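Local coordinates for protein cyclopenase asqI (Emericella nidulans, PDB 5YY3) that catalyses the zinc-dependent ring contraction of 4'-methoxycyclopenin to 4'-methoxyviridicatin, a step in the biosynthesis of aspoquinolone mycotoxins in this fungus, at residues V53-L63 / R134-P145; H69-P77 / G379-A387. One frame throughout, in Å; residues are numbered along the deposited sequence.

Contact 1: residues V53-L63 / R134-P145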
loop_
_atom_site.group_PDB
_atom_site.type_symbol
_atom_site.label_atom_id
_atom_site.label_comp_id
_atom_site.label_asym_id
_atom_site.label_seq_id
_atom_site.Cartn_x
_atom_site.Cartn_y
_atom_site.Cartn_z
ATOM N N VAL A 53 1.139 -50.005 -22.904
ATOM C CA VAL A 53 2.341 -49.196 -22.985
ATOM C C VAL A 53 2.067 -47.885 -22.252
ATOM O O VAL A 53 2.882 -47.432 -21.457
ATOM C CB VAL A 53 2.749 -48.903 -24.436
ATOM C CG1 VAL A 53 4.094 -48.192 -24.485
ATOM C CG2 VAL A 53 2.777 -50.184 -25.246
ATOM N N SER A 54 0.900 -47.294 -22.503
ATOM C CA SER A 54 0.575 -45.990 -21.936
ATOM C C SER A 54 0.421 -46.044 -20.406
ATOM O O SER A 54 0.800 -45.105 -19.702
ATOM C CB SER A 54 -0.699 -45.427 -22.586
ATOM O OG SER A 54 -0.743 -45.725 -23.953
ATOM N N SER A 55 -0.127 -47.139 -19.891
ATOM C CA SER A 55 -0.338 -47.259 -18.450
ATOM C C SER A 55 0.936 -47.702 -17.721
ATOM O O SER A 55 1.079 -47.487 -16.517
ATOM C CB SER A 55 -1.497 -48.222 -18.153
ATOM O OG SER A 55 -1.407 -49.386 -18.958
ATOM N N ASP A 56 1.859 -48.316 -18.454
ATOM C CA ASP A 56 3.191 -48.590 -17.923
ATOM C C ASP A 56 3.893 -47.269 -17.650
ATOM O O ASP A 56 4.502 -47.075 -16.598
ATOM C CB ASP A 56 4.014 -49.424 -18.906
ATOM C CG ASP A 56 3.767 -50.906 -18.760
ATOM O OD1 ASP A 56 3.333 -51.328 -17.664
ATOM O OD2 ASP A 56 4.033 -51.650 -19.731
ATOM N N VAL A 57 3.788 -46.358 -18.613
ATOM C CA VAL A 57 4.430 -45.057 -18.527
ATOM C C VAL A 57 3.871 -44.245 -17.359
ATOM O O VAL A 57 4.641 -43.702 -16.568
ATOM C CB VAL A 57 4.274 -44.274 -19.856
ATOM C CG1 VAL A 57 4.721 -42.826 -19.697
ATOM C CG2 VAL A 57 5.060 -44.956 -20.959
ATOM N N ARG A 58 2.542 -44.173 -17.245
ATOM C CA ARG A 58 1.904 -43.505 -16.104
ATOM C C ARG A 58 2.295 -44.165 -14.783
ATOM O O ARG A 58 2.528 -43.482 -13.787
ATOM C CB ARG A 58 0.377 -43.498 -16.248
ATOM C CG ARG A 58 -0.156 -42.571 -17.331
ATOM C CD ARG A 58 -1.652 -42.790 -17.551
ATOM N NE ARG A 58 -1.932 -43.363 -18.868
ATOM C CZ ARG A 58 -2.909 -44.233 -19.118
ATOM N NH1 ARG A 58 -3.697 -44.647 -18.135
ATOM N NH2 ARG A 58 -3.087 -44.702 -20.348
ATOM N N GLY A 59 2.367 -45.490 -14.777
ATOM C CA GLY A 59 2.791 -46.216 -13.596
ATOM C C GLY A 59 4.197 -45.849 -13.158
ATOM O O GLY A 59 4.468 -45.685 -11.971
ATOM N N ILE A 60 5.100 -45.721 -14.123
ATOM C CA ILE A 60 6.491 -45.378 -13.831
ATOM C C ILE A 60 6.592 -43.945 -13.290
ATOM O O ILE A 60 7.190 -43.710 -12.243
ATOM C CB ILE A 60 7.390 -45.542 -15.090
ATOM C CG1 ILE A 60 7.418 -47.012 -15.531
ATOM C CG2 ILE A 60 8.805 -45.034 -14.817
ATOM C CD1 ILE A 60 8.063 -47.251 -16.880
ATOM N N PHE A 61 5.981 -42.994 -13.994
ATOM C CA PHE A 61 6.000 -41.590 -13.577
ATOM C C PHE A 61 5.354 -41.344 -12.215
ATOM O O PHE A 61 5.591 -40.308 -11.589
ATOM C CB PHE A 61 5.316 -40.731 -14.633
ATOM C CG PHE A 61 6.240 -40.281 -15.717
ATOM C CD1 PHE A 61 6.620 -41.153 -16.721
ATOM C CD2 PHE A 61 6.742 -38.995 -15.721
ATOM C CE1 PHE A 61 7.483 -40.746 -17.726
ATOM C CE2 PHE A 61 7.602 -38.579 -16.714
ATOM C CZ PHE A 61 7.981 -39.458 -17.726
ATOM N N ALA A 62 4.552 -42.301 -11.753
ATOM C CA ALA A 62 3.883 -42.180 -10.462
ATOM C C ALA A 62 4.724 -42.728 -9.306
ATOM O O ALA A 62 4.395 -42.517 -8.132
ATOM C CB ALA A 62 2.537 -42.889 -10.507
ATOM N N LEU A 63 5.801 -43.437 -9.628
ATOM C CA LEU A 63 6.577 -44.115 -8.600
ATOM C C LEU A 63 7.200 -43.165 -7.577
ATOM O O LEU A 63 7.978 -42.280 -7.934
ATOM C CB LEU A 63 7.665 -44.963 -9.245
ATOM C CG LEU A 63 7.143 -46.262 -9.854
ATOM C CD1 LEU A 63 8.278 -47.043 -10.493
ATOM C CD2 LEU A 63 6.443 -47.094 -8.778
ATOM N N ARG A 134 3.843 -43.255 -32.619
ATOM C CA ARG A 134 2.764 -43.910 -31.878
ATOM C C ARG A 134 2.020 -42.928 -30.979
ATOM O O ARG A 134 1.232 -43.333 -30.123
ATOM C CB ARG A 134 3.313 -45.065 -31.033
ATOM C CG ARG A 134 3.832 -46.225 -31.866
ATOM C CD ARG A 134 4.606 -47.240 -31.036
ATOM N NE ARG A 134 3.801 -47.879 -29.997
ATOM C CZ ARG A 134 4.152 -49.007 -29.386
ATOM N NH1 ARG A 134 3.380 -49.537 -28.449
ATOM N NH2 ARG A 134 5.279 -49.614 -29.729
ATOM N N LYS A 135 2.288 -41.639 -31.187
ATOM C CA LYS A 135 1.734 -40.536 -30.397
ATOM C C LYS A 135 1.719 -40.827 -28.888
ATOM O O LYS A 135 0.815 -40.398 -28.172
ATOM C CB LYS A 135 0.319 -40.161 -30.906
ATOM C CG LYS A 135 -0.788 -41.211 -30.686
ATOM C CD LYS A 135 -2.035 -40.949 -31.542
ATOM C CE LYS A 135 -3.321 -41.366 -30.818
ATOM N NZ LYS A 135 -4.488 -41.331 -31.740
ATOM N N ILE A 136 2.730 -41.555 -28.406
ATOM C CA ILE A 136 2.881 -41.794 -26.969
ATOM C C ILE A 136 3.826 -40.757 -26.366
ATOM O O ILE A 136 4.943 -40.543 -26.853
ATOM C CB ILE A 136 3.388 -43.213 -26.659
ATOM C CG1 ILE A 136 2.291 -44.236 -26.963
ATOM C CG2 ILE A 136 3.791 -43.322 -25.200
ATOM C CD1 ILE A 136 2.659 -45.666 -26.623
ATOM N N PHE A 137 3.354 -40.092 -25.316
ATOM C CA PHE A 137 3.991 -38.877 -24.829
ATOM C C PHE A 137 4.338 -38.988 -23.363
ATOM O O PHE A 137 3.730 -39.780 -22.652
ATOM C CB PHE A 137 3.070 -37.684 -25.052
ATOM C CG PHE A 137 2.765 -37.425 -26.490
ATOM C CD1 PHE A 137 3.784 -37.365 -27.424
ATOM C CD2 PHE A 137 1.451 -37.249 -26.910
ATOM C CE1 PHE A 137 3.500 -37.132 -28.753
ATOM C CE2 PHE A 137 1.162 -37.011 -28.238
ATOM C CZ PHE A 137 2.185 -36.955 -29.161
ATOM N N PRO A 138 5.323 -38.200 -22.908
ATOM C CA PRO A 138 5.506 -38.100 -21.457
ATOM C C PRO A 138 4.225 -37.536 -20.844
ATOM O O PRO A 138 3.550 -36.740 -21.495
ATOM C CB PRO A 138 6.696 -37.147 -21.300
ATOM C CG PRO A 138 6.957 -36.586 -22.671
ATOM C CD PRO A 138 6.382 -37.517 -23.664
ATOM N N PRO A 139 3.878 -37.967 -19.621
ATOM C CA PRO A 139 2.602 -37.570 -19.013
ATOM C C PRO A 139 2.484 -36.064 -18.801
ATOM O O PRO A 139 3.494 -35.358 -18.771
ATOM C CB PRO A 139 2.610 -38.303 -17.660
ATOM C CG PRO A 139 3.580 -39.430 -17.837
ATOM C CD PRO A 139 4.636 -38.899 -18.770
ATOM N N PRO A 140 1.251 -35.574 -18.676
ATOM C CA PRO A 140 1.007 -34.214 -18.190
ATOM C C PRO A 140 1.752 -33.963 -16.881
ATOM O O PRO A 140 1.893 -34.891 -16.099
ATOM C CB PRO A 140 -0.511 -34.191 -17.975
ATOM C CG PRO A 140 -1.036 -35.152 -19.001
ATOM C CD PRO A 140 0.013 -36.236 -19.131
ATOM N N LEU A 141 2.225 -32.743 -16.652
ATOM C CA LEU A 141 2.845 -32.398 -15.377
ATOM C C LEU A 141 1.904 -32.723 -14.227
ATOM O O LEU A 141 2.351 -32.989 -13.110
ATOM C CB LEU A 141 3.229 -30.915 -15.332
ATOM C CG LEU A 141 3.723 -30.357 -13.986
ATOM C CD1 LEU A 141 5.041 -30.971 -13.635
ATOM C CD2 LEU A 141 3.832 -28.823 -14.017
ATOM N N LYS A 142 0.600 -32.718 -14.511
ATOM C CA LYS A 142 -0.394 -32.965 -13.486
ATOM C C LYS A 142 -0.258 -34.361 -12.883
ATOM O O LYS A 142 -0.682 -34.594 -11.760
ATOM C CB LYS A 142 -1.809 -32.783 -14.028
ATOM C CG LYS A 142 -2.779 -32.513 -12.869
ATOM C CD LYS A 142 -4.198 -33.038 -13.082
ATOM C CE LYS A 142 -5.007 -33.040 -11.761
ATOM N NZ LYS A 142 -4.126 -33.252 -10.575
ATOM N N ASN A 143 0.327 -35.294 -13.625
ATOM C CA ASN A 143 0.498 -36.647 -13.114
ATOM C C ASN A 143 1.669 -36.791 -12.150
ATOM O O ASN A 143 1.786 -37.819 -11.488
ATOM C CB ASN A 143 0.672 -37.654 -14.264
ATOM C CG ASN A 143 -0.611 -37.901 -15.036
ATOM O OD1 ASN A 143 -1.605 -37.195 -14.860
ATOM N ND2 ASN A 143 -0.603 -38.936 -15.876
ATOM N N HIS A 144 2.524 -35.773 -12.076
ATOM C CA HIS A 144 3.715 -35.831 -11.247
ATOM C C HIS A 144 3.317 -36.056 -9.793
ATOM O O HIS A 144 2.310 -35.507 -9.334
ATOM C CB HIS A 144 4.525 -34.545 -11.407
ATOM C CG HIS A 144 5.876 -34.598 -10.769
ATOM N ND1 HIS A 144 6.063 -34.525 -9.403
ATOM C CD2 HIS A 144 7.113 -34.720 -11.311
ATOM C CE1 HIS A 144 7.356 -34.598 -9.132
ATOM N NE2 HIS A 144 8.016 -34.719 -10.273
ATOM N N PRO A 145 4.088 -36.894 -9.075
ATOM C CA PRO A 145 3.833 -37.211 -7.661
ATOM C C PRO A 145 3.569 -35.992 -6.769
ATOM O O PRO A 145 2.824 -36.114 -5.797
ATOM C CB PRO A 145 5.127 -37.912 -7.226
ATOM C CG PRO A 145 5.608 -38.587 -8.457
ATOM C CD PRO A 145 5.208 -37.691 -9.619
#
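A chi1 of -87° turns the ring of F61 so that one face is presented to P139, while V53, whose CG1 is anti to its backbone N (chi1 -173°), directs that methyl at I136. The arrangement is a helix laid on an extended, proline-rich loop in the helical, hemocyanin-like part of a tyrosinase-family enzyme. V53, V57 and F61, spaced four residues apart, form one stripe along helix 53-61, and beta-branched and aromatic groups suit it because they offer apolar surface close to the backbone. At the C-terminal end of this stripe a CH-pi contact dominates: P139 CD stands 3.4 Å from the F61 ring centroid, only 4° off the ring normal, and P139 CG lies 3.5 Å from F61 CG. Prolines suit the loop, being compact, rigid and without an N-H that would need a partner. One turn earlier V57 CG1 packs on P139 CD at 4.0 Å. At the N-terminal end V53 CG1 reaches I136 CD1 at 3.6 Å, just after a Schellman motif in which K135, with positive phi, ends helix 129-133. There V53 CG2 lies 3.3 Å from R134 NH1, while R134 NH2 makes salt bridges to E98 and D130. Near the end of helix 53-61, the contact closes with P145 CD against the backbone carbonyl, 3.3 Å from F61 O.

Contact 2: residues H69-P77 / G379-A387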
loop_
_atom_site.group_PDB
_atom_site.type_symbol
_atom_site.label_atom_id
_atom_site.label_comp_id
_atom_site.label_asym_id
_atom_site.label_seq_id
_atom_site.Cartn_x
_atom_site.Cartn_y
_atom_site.Cartn_z
ATOM N N HIS A 69 16.091 -45.788 -1.750
ATOM C CA HIS A 69 16.554 -45.271 -3.038
ATOM C C HIS A 69 17.773 -44.383 -2.837
ATOM O O HIS A 69 17.773 -43.508 -1.971
ATOM C CB HIS A 69 15.441 -44.497 -3.748
ATOM C CG HIS A 69 14.429 -45.371 -4.421
ATOM N ND1 HIS A 69 13.072 -45.236 -4.213
ATOM C CD2 HIS A 69 14.573 -46.381 -5.311
ATOM C CE1 HIS A 69 12.425 -46.132 -4.938
ATOM N NE2 HIS A 69 13.311 -46.838 -5.617
ATOM N N LYS A 70 18.819 -44.647 -3.612
ATOM C CA LYS A 70 19.990 -43.788 -3.651
ATOM C C LYS A 70 19.520 -42.373 -3.960
ATOM O O LYS A 70 18.681 -42.181 -4.836
ATOM C CB LYS A 70 20.980 -44.296 -4.702
ATOM C CG LYS A 70 22.146 -43.377 -4.992
ATOM C CD LYS A 70 23.133 -44.020 -5.953
ATOM C CE LYS A 70 23.483 -45.439 -5.530
ATOM N NZ LYS A 70 24.731 -45.948 -6.193
ATOM N N PRO A 71 20.020 -41.378 -3.218
ATOM C CA PRO A 71 19.496 -40.018 -3.395
ATOM C C PRO A 71 19.859 -39.396 -4.746
ATOM O O PRO A 71 20.926 -39.669 -5.314
ATOM C CB PRO A 71 20.135 -39.245 -2.238
ATOM C CG PRO A 71 21.395 -40.006 -1.939
ATOM C CD PRO A 71 21.033 -41.449 -2.155
ATOM N N TYR A 72 18.944 -38.571 -5.253
ATOM C CA TYR A 72 19.079 -37.962 -6.573
ATOM C C TYR A 72 18.902 -36.447 -6.484
ATOM O O TYR A 72 18.043 -35.955 -5.741
ATOM C CB TYR A 72 18.055 -38.578 -7.547
ATOM C CG TYR A 72 18.006 -37.942 -8.932
ATOM C CD1 TYR A 72 19.048 -38.101 -9.830
ATOM C CD2 TYR A 72 16.897 -37.203 -9.339
ATOM C CE1 TYR A 72 18.998 -37.535 -11.092
ATOM C CE2 TYR A 72 16.834 -36.636 -10.590
ATOM C CZ TYR A 72 17.881 -36.803 -11.465
ATOM O OH TYR A 72 17.814 -36.230 -12.709
ATOM N N ASN A 73 19.719 -35.713 -7.239
ATOM C CA ASN A 73 19.601 -34.261 -7.315
ATOM C C ASN A 73 19.417 -33.822 -8.765
ATOM O O ASN A 73 20.395 -33.619 -9.494
ATOM C CB ASN A 73 20.834 -33.595 -6.696
ATOM C CG ASN A 73 20.756 -32.067 -6.676
ATOM O OD1 ASN A 73 19.907 -31.450 -7.325
ATOM N ND2 ASN A 73 21.679 -31.453 -5.950
ATOM N N GLY A 74 18.158 -33.648 -9.172
ATOM C CA GLY A 74 17.836 -33.259 -10.538
ATOM C C GLY A 74 18.360 -31.895 -10.971
ATOM O O GLY A 74 18.149 -31.492 -12.112
ATOM N N LEU A 75 19.030 -31.185 -10.069
ATOM C CA LEU A 75 19.647 -29.895 -10.381
ATOM C C LEU A 75 21.169 -29.958 -10.251
ATOM O O LEU A 75 21.852 -28.936 -10.359
ATOM C CB LEU A 75 19.101 -28.790 -9.463
ATOM C CG LEU A 75 17.702 -28.246 -9.772
ATOM C CD1 LEU A 75 17.350 -27.093 -8.846
ATOM C CD2 LEU A 75 17.617 -27.798 -11.221
ATOM N N SER A 76 21.704 -31.149 -10.006
ATOM C CA SER A 76 23.157 -31.330 -9.964
ATOM C C SER A 76 23.729 -31.837 -11.303
ATOM O O SER A 76 23.294 -32.866 -11.830
ATOM C CB SER A 76 23.536 -32.296 -8.837
ATOM O OG SER A 76 24.865 -32.760 -9.012
ATOM N N PRO A 77 24.707 -31.108 -11.857
ATOM C CA PRO A 77 25.302 -31.522 -13.136
ATOM C C PRO A 77 25.847 -32.957 -13.114
ATOM O O PRO A 77 25.678 -33.680 -14.103
ATOM C CB PRO A 77 26.424 -30.503 -13.340
ATOM C CG PRO A 77 25.924 -29.282 -12.625
ATOM C CD PRO A 77 25.195 -29.791 -11.419
ATOM N N GLY A 379 20.713 -38.435 2.368
ATOM C CA GLY A 379 20.064 -37.213 1.927
ATOM C C GLY A 379 18.692 -37.437 1.316
ATOM O O GLY A 379 18.295 -38.574 1.056
ATOM N N LEU A 380 17.961 -36.348 1.083
ATOM C CA LEU A 380 16.622 -36.426 0.504
ATOM C C LEU A 380 16.679 -36.074 -0.990
ATOM O O LEU A 380 17.421 -35.188 -1.400
ATOM C CB LEU A 380 15.661 -35.501 1.267
ATOM C CG LEU A 380 14.149 -35.583 0.998
ATOM C CD1 LEU A 380 13.658 -37.030 0.976
ATOM C CD2 LEU A 380 13.377 -34.782 2.052
ATOM N N THR A 381 15.906 -36.776 -1.809
ATOM C CA THR A 381 15.926 -36.534 -3.240
ATOM C C THR A 381 15.455 -35.121 -3.585
ATOM O O THR A 381 14.465 -34.634 -3.038
ATOM C CB THR A 381 15.062 -37.566 -3.972
ATOM O OG1 THR A 381 15.812 -38.775 -4.112
ATOM C CG2 THR A 381 14.665 -37.067 -5.353
ATOM N N ILE A 382 16.191 -34.459 -4.475
ATOM C CA ILE A 382 15.800 -33.146 -4.986
ATOM C C ILE A 382 15.395 -33.218 -6.439
ATOM O O ILE A 382 16.185 -33.598 -7.296
ATOM C CB ILE A 382 16.922 -32.124 -4.883
ATOM C CG1 ILE A 382 17.380 -31.967 -3.440
ATOM C CG2 ILE A 382 16.476 -30.793 -5.461
ATOM C CD1 ILE A 382 18.659 -31.199 -3.345
ATOM N N SER A 383 14.159 -32.821 -6.694
ATOM C CA SER A 383 13.586 -32.835 -8.019
ATOM C C SER A 383 13.741 -31.497 -8.718
ATOM O O SER A 383 13.522 -30.441 -8.123
ATOM C CB SER A 383 12.110 -33.206 -7.935
ATOM O OG SER A 383 11.474 -33.009 -9.184
ATOM N N ASN A 384 14.138 -31.541 -9.984
ATOM C CA ASN A 384 14.015 -30.371 -10.830
ATOM C C ASN A 384 12.539 -30.157 -11.098
ATOM O O ASN A 384 11.987 -30.684 -12.065
ATOM C CB ASN A 384 14.770 -30.528 -12.143
ATOM C CG ASN A 384 14.652 -29.297 -13.029
ATOM O OD1 ASN A 384 14.146 -28.253 -12.595
ATOM N ND2 ASN A 384 15.125 -29.406 -14.280
ATOM N N PHE A 385 11.908 -29.386 -10.230
ATOM C CA PHE A 385 10.478 -29.173 -10.302
ATOM C C PHE A 385 10.175 -27.743 -9.904
ATOM O O PHE A 385 10.698 -27.246 -8.901
ATOM C CB PHE A 385 9.746 -30.160 -9.388
ATOM C CG PHE A 385 8.246 -30.017 -9.386
ATOM C CD1 PHE A 385 7.621 -29.033 -8.624
ATOM C CD2 PHE A 385 7.461 -30.892 -10.121
ATOM C CE1 PHE A 385 6.242 -28.903 -8.611
ATOM C CE2 PHE A 385 6.080 -30.782 -10.114
ATOM C CZ PHE A 385 5.464 -29.780 -9.357
ATOM N N GLY A 386 9.344 -27.086 -10.704
ATOM C CA GLY A 386 8.724 -25.837 -10.302
ATOM C C GLY A 386 9.624 -24.627 -10.298
ATOM O O GLY A 386 9.344 -23.658 -9.593
ATOM N N ALA A 387 10.706 -24.674 -11.072
ATOM C CA ALA A 387 11.599 -23.524 -11.173
ATOM C C ALA A 387 10.868 -22.208 -11.535
ATOM O O ALA A 387 11.095 -21.186 -10.867
ATOM C CB ALA A 387 12.704 -23.806 -12.177
#
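Y72 and G74 clasp I382 from both of its backbone polar groups, and this is the tight part of the contact. I382 N gives a bond of 2.7 Å to Y72 O, and G74 N gives one of 2.7 Å to I382 O, the latter with an N-H...O angle of 165°. Glycine suits position 74 because a CB would run into N384 N. Beside this clasp the I382 side chain runs along N73 and points the same way, with I382 CD1 4.0 Å from N73 CG. N73 has CG anti to the backbone N (chi1 -177°), which brings OD1 round to accept L75 N at 2.9 Å in an Asx turn; its ND2 goes to L282 O. The looser end lies at P71 and the exposed G379, where P71 CB only approaches G379 O, at 3.8 Å. Between the two regions, Y72 N makes a weak bond of 3.3 Å to T381 OG1, a hydroxyl also bonded to N113, while Y72 OH bonds to D119. At the far end the L75 side chain crosses that of N384 at about a right angle, with L75 CD2 3.8 Å from N384 CG. The side chain of N384 lies about 5 Å from that of the zinc ligand H190. The whole is a single parallel beta bridge between two loops, centred on N73 and I382, with a type I turn beginning at N73, close to the zinc site.

How the contacts relate
Both contacts bring residues from the early part of the chain against loops of the hemocyanin-like helical domain, and both are partly buried. They share helix 114-127 as a neighbour, through F61 on L121 in contact 1 and Y72 on L116 in contact 2. Their chemistry differs: contact 1 is mainly apolar, a helix face against I136 and proline rings, whereas contact 2 joins two irregular loops mainly through backbone hydrogen bonds. They meet directly where F385 packs on L141 and H144, with L141 CD1 3.7 Å from F385 CE2. Contact 2 comes nearer the zinc ligands, through N384; in contact 1 the P138 side chain remains about 10 Å from that of H190.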